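Local coordinates for protein urocanate hydratase (Paenibacillus sp. Soil724D2, PDB 7NED) that hydrates thiourocanate, a step of bacterial ergothioneine catabolism, using bound NAD+ as cofactor and also binding urocanate, at residues Ile160-Leu165 with Gly170-Ala175. Residues are numbered along the deposited sequence; the frame is centred on the assembly and turned at random.
Sequences ILTAGL and GAQPLA. With NAD (nicotinamide-adenine-dinucleotide), chain C.
Leu165 and Gly170 bring the two backbones nearest each other, 3.9 Å between their CA atoms, where the chain leaves strand 159-163 and turns back into helix 172-178. Gln172 reaches across from the helix toward Thr162, the two side chains coming from opposite directions. With CG beside its own backbone N (chi1 -66°) and the chain extended beyond, its amide arrives at the strand's end. Thr162 OG1, anti to the backbone N, donates to Gln172 OE1 at 2.5 Å, tilted out of the carbonyl plane, while Thr162 CG2 lies 3.7 Å from Gln172 CD. At the other end of the amide, Gln172 NE2 donates to Ala163 O at 3.3 Å, with Ala163 O close to the amide plane; the N-H...O angle is nearly straight (164°), but NE2 comes from above the Ala163 carbonyl plane. NE2 also bonds Gly169 O, so both ends of the amide are held, which should fix how it is turned. A leucine in place of Gln172 would probably leave the buried Thr162 hydroxyl and Ala163 carbonyl without these mates. Leu165 crosses Pro173 at a slant, its CD2 3.7 Å from Pro173 CD, and both side chains touch Cys185 of strand 182-187. This is the first beta-alpha turn of a Rossmann-like beta-alpha-beta unit: Gly164 CA approaches NAD O4B to 3.7 Å, and the buried amide bonds probably help hold that turn against the adenosine ribose.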
ATOM      1  N   ILE A 160      14.839 -35.999   3.955  1.00 18.42           N
ATOM      2  CA  ILE A 160      13.923 -34.881   3.773  1.00 17.17           C
ATOM      3  C   ILE A 160      12.776 -35.366   2.901  1.00 16.33           C
ATOM      4  O   ILE A 160      12.989 -36.000   1.860  1.00 14.73           O
ATOM      5  CB  ILE A 160      14.622 -33.675   3.124  1.00 16.26           C
ATOM      6  CG1 ILE A 160      15.819 -33.218   3.962  1.00 15.65           C
ATOM      7  CG2 ILE A 160      13.601 -32.489   2.943  1.00 14.11           C
ATOM      8  CD1 ILE A 160      16.657 -32.203   3.223  1.00 17.33           C
ATOM      9  N   LEU A 161      11.562 -35.087   3.325  1.00 18.87           N
ATOM     10  CA  LEU A 161      10.394 -35.349   2.515  1.00 17.07           C
ATOM     11  C   LEU A 161       9.782 -34.011   2.156  1.00 17.50           C
ATOM     12  O   LEU A 161       9.565 -33.194   3.040  1.00 15.24           O
ATOM     13  CB  LEU A 161       9.380 -36.187   3.274  1.00 17.56           C
ATOM     14  CG  LEU A 161       8.011 -36.321   2.613  1.00 19.62           C
ATOM     15  CD1 LEU A 161       8.091 -37.205   1.367  1.00 15.32           C
ATOM     16  CD2 LEU A 161       7.004 -36.855   3.646  1.00 20.06           C
ATOM     17  N   THR A 162       9.469 -33.813   0.881  1.00 15.88           N
ATOM     18  CA  THR A 162       8.730 -32.608   0.520  1.00 15.84           C
ATOM     19  C   THR A 162       7.843 -32.918  -0.677  1.00 18.66           C
ATOM     20  O   THR A 162       7.773 -34.062  -1.142  1.00 15.98           O
ATOM     21  CB  THR A 162       9.683 -31.438   0.247  1.00 14.86           C
ATOM     22  OG1 THR A 162       8.911 -30.241   0.046  1.00 16.70           O
ATOM     23  CG2 THR A 162      10.534 -31.700  -0.982  1.00 16.61           C
ATOM     24  N   ALA A 163       7.192 -31.880  -1.212  1.00 15.27           N
ATOM     25  CA  ALA A 163       6.348 -32.081  -2.378  1.00 15.76           C
ATOM     26  C   ALA A 163       6.375 -30.812  -3.221  1.00 13.75           C
ATOM     27  O   ALA A 163       6.668 -29.719  -2.722  1.00 15.38           O
ATOM     28  CB  ALA A 163       4.906 -32.411  -1.967  1.00 15.52           C
ATOM     29  N   GLY A 164       6.048 -30.974  -4.503  1.00 16.39           N
ATOM     30  CA  GLY A 164       5.965 -29.854  -5.402  1.00 15.95           C
ATOM     31  C   GLY A 164       7.256 -29.611  -6.155  1.00 15.31           C
ATOM     32  O   GLY A 164       8.260 -29.227  -5.560  1.00 15.87           O
ATOM     33  N   LEU A 165       7.233 -29.826  -7.465  1.00 15.24           N
ATOM     34  CA  LEU A 165       8.398 -29.541  -8.292  1.00 17.80           C
ATOM     35  C   LEU A 165       8.060 -28.517  -9.374  1.00 20.38           C
ATOM     36  O   LEU A 165       8.408 -28.718 -10.549  1.00 19.53           O
ATOM     37  CB  LEU A 165       8.919 -30.815  -8.939  1.00 17.40           C
ATOM     38  CG  LEU A 165       9.482 -31.865  -7.969  1.00 17.42           C
ATOM     39  CD1 LEU A 165       9.903 -33.136  -8.742  1.00 17.46           C
ATOM     40  CD2 LEU A 165      10.687 -31.257  -7.221  1.00 12.63           C
ATOM     41  N   GLY A 170      10.674 -26.812  -7.592  1.00 16.31           N
ATOM     42  CA  GLY A 170      11.700 -27.526  -8.324  1.00 19.75           C
ATOM     43  C   GLY A 170      13.111 -27.291  -7.805  1.00 19.39           C
ATOM     44  O   GLY A 170      14.013 -28.072  -8.127  1.00 18.79           O
ATOM     45  N   ALA A 171      13.329 -26.231  -7.006  1.00 15.90           N
ATOM     46  CA  ALA A 171      14.647 -26.005  -6.421  1.00 18.00           C
ATOM     47  C   ALA A 171      14.942 -26.949  -5.263  1.00 15.91           C
ATOM     48  O   ALA A 171      16.103 -27.078  -4.850  1.00 16.39           O
ATOM     49  CB  ALA A 171      14.769 -24.565  -5.919  1.00 15.63           C
ATOM     50  N   GLN A 172      13.921 -27.568  -4.696  1.00 16.45           N
ATOM     51  CA  GLN A 172      14.128 -28.298  -3.452  1.00 14.13           C
ATOM     52  C   GLN A 172      15.065 -29.490  -3.625  1.00 17.21           C
ATOM     53  O   GLN A 172      15.915 -29.703  -2.747  1.00 16.57           O
ATOM     54  CB  GLN A 172      12.768 -28.748  -2.901  1.00 13.79           C
ATOM     55  CG  GLN A 172      11.851 -27.643  -2.461  1.00 16.54           C
ATOM     56  CD  GLN A 172      10.513 -28.199  -2.057  1.00 18.67           C
ATOM     57  OE1 GLN A 172      10.183 -28.266  -0.869  1.00 16.82           O
ATOM     58  NE2 GLN A 172       9.764 -28.701  -3.046  1.00 17.59           N
ATOM     59  N   PRO A 173      14.962 -30.300  -4.674  1.00 15.78           N
ATOM     60  CA  PRO A 173      15.871 -31.456  -4.755  1.00 18.63           C
ATOM     61  C   PRO A 173      17.326 -31.042  -4.807  1.00 18.11           C
ATOM     62  O   PRO A 173      18.178 -31.703  -4.197  1.00 18.06           O
ATOM     63  CB  PRO A 173      15.422 -32.185  -6.044  1.00 17.68           C
ATOM     64  CG  PRO A 173      14.572 -31.201  -6.775  1.00 18.27           C
ATOM     65  CD  PRO A 173      13.950 -30.314  -5.741  1.00 16.29           C
ATOM     66  N   LEU A 174      17.641 -29.956  -5.520  1.00 17.67           N
ATOM     67  CA  LEU A 174      19.025 -29.516  -5.575  1.00 17.53           C
ATOM     68  C   LEU A 174      19.460 -28.875  -4.261  1.00 17.06           C
ATOM     69  O   LEU A 174      20.583 -29.095  -3.802  1.00 17.65           O
ATOM     70  CB  LEU A 174      19.223 -28.564  -6.731  1.00 18.72           C
ATOM     71  CG  LEU A 174      20.648 -28.283  -7.137  1.00 23.87           C
ATOM     72  CD1 LEU A 174      21.503 -29.595  -7.366  1.00 21.50           C
ATOM     73  CD2 LEU A 174      20.589 -27.453  -8.408  1.00 24.12           C
ATOM     74  N   ALA A 175      18.591 -28.090  -3.633  1.00 16.38           N
ATOM     75  CA  ALA A 175      18.918 -27.616  -2.304  1.00 15.43           C
ATOM     76  C   ALA A 175      19.186 -28.798  -1.383  1.00 18.17           C
ATOM     77  O   ALA A 175      20.144 -28.786  -0.615  1.00 16.88           O
ATOM     78  CB  ALA A 175      17.788 -26.746  -1.744  1.00 15.96           C
TER
HETATM   79  PA  NAD C 702       3.904 -24.027  -9.074  1.00 17.81           P
HETATM   80  O1A NAD C 702       2.378 -23.994  -9.089  1.00 19.66           O
HETATM   81  O2A NAD C 702       4.786 -23.788 -10.232  1.00 21.25           O
HETATM   82  O5B NAD C 702       4.209 -25.661  -8.746  1.00 20.62           O
HETATM   83  C5B NAD C 702       3.391 -26.212  -7.794  1.00 17.30           C
HETATM   84  C4B NAD C 702       3.668 -27.781  -7.919  1.00 18.90           C
HETATM   85  O4B NAD C 702       2.887 -28.540  -7.039  0.89 17.75           O
HETATM   86  C3B NAD C 702       3.210 -28.113  -9.376  1.00 20.33           C
HETATM   87  O3B NAD C 702       4.190 -28.811 -10.025  1.00 22.07           O
HETATM   88  C2B NAD C 702       1.951 -29.002  -9.138  1.00 20.75           C
HETATM   89  O2B NAD C 702       1.848 -30.049 -10.033  1.00 21.27           O
HETATM   90  C1B NAD C 702       2.348 -29.634  -7.807  0.93 16.27           C
HETATM   91  N9A NAD C 702       1.224 -30.105  -6.996  1.00 17.75           N
HETATM   92  C8A NAD C 702      -0.033 -29.539  -6.809  1.00 20.48           C
HETATM   93  N7A NAD C 702      -0.800 -30.237  -6.010  1.00 19.39           N
HETATM   94  C5A NAD C 702      -0.011 -31.311  -5.620  1.00 18.68           C
HETATM   95  C6A NAD C 702      -0.253 -32.421  -4.781  1.00 20.42           C
HETATM   96  N6A NAD C 702      -1.435 -32.582  -4.145  0.94 20.45           N
HETATM   97  N1A NAD C 702       0.729 -33.344  -4.578  0.98 21.10           N
HETATM   98  C2A NAD C 702       1.881 -33.145  -5.265  1.00 19.42           C
HETATM   99  N3A NAD C 702       2.250 -32.150  -6.088  1.00 19.51           N
HETATM  100  C4A NAD C 702       1.263 -31.243  -6.247  0.77 18.71           C
HETATM  101  O3  NAD C 702       4.152 -23.274  -7.723  0.87 15.44           O
HETATM  102  PN  NAD C 702       5.619 -22.774  -7.347  1.00 17.80           P
HETATM  103  O1N NAD C 702       6.193 -21.535  -7.968  1.00 18.36           O
HETATM  104  O2N NAD C 702       6.474 -24.006  -7.134  1.00 15.49           O
HETATM  105  O5D NAD C 702       5.447 -22.231  -5.720  1.00 16.71           O
HETATM  106  C5D NAD C 702       4.915 -23.234  -4.837  0.84 17.74           C
HETATM  107  C4D NAD C 702       4.658 -22.605  -3.496  1.00 16.46           C
HETATM  108  O4D NAD C 702       5.779 -21.862  -3.054  1.00 21.77           O
HETATM  109  C3D NAD C 702       3.528 -21.497  -3.825  0.82 18.41           C
HETATM  110  O3D NAD C 702       2.525 -21.472  -2.815  1.00 18.47           O
HETATM  111  C2D NAD C 702       4.318 -20.138  -3.796  1.00 18.79           C
HETATM  112  O2D NAD C 702       3.637 -19.063  -3.290  0.80 19.00           O
HETATM  113  C1D NAD C 702       5.206 -20.653  -2.619  1.00 24.78           C
HETATM  114  N1N NAD C 702       6.275 -19.771  -2.131  1.00 28.54           N
HETATM  115  C2N NAD C 702       5.751 -18.684  -1.459  0.05 24.90           C
HETATM  116  C3N NAD C 702       6.579 -17.754  -0.851  0.44 27.97           C
HETATM  117  C7N NAD C 702       5.893 -16.553  -0.186  0.54 27.19           C
HETATM  118  O7N NAD C 702       6.381 -15.905   0.739  0.70 27.64           O
HETATM  119  N7N NAD C 702       4.682 -16.143  -0.720  0.79 27.62           N
HETATM  120  C4N NAD C 702       7.958 -17.988  -0.934  0.58 29.33           C
HETATM  121  C5N NAD C 702       8.441 -19.109  -1.608  1.00 27.13           C
HETATM  122  C6N NAD C 702       7.570 -20.036  -2.206  1.00 29.25           C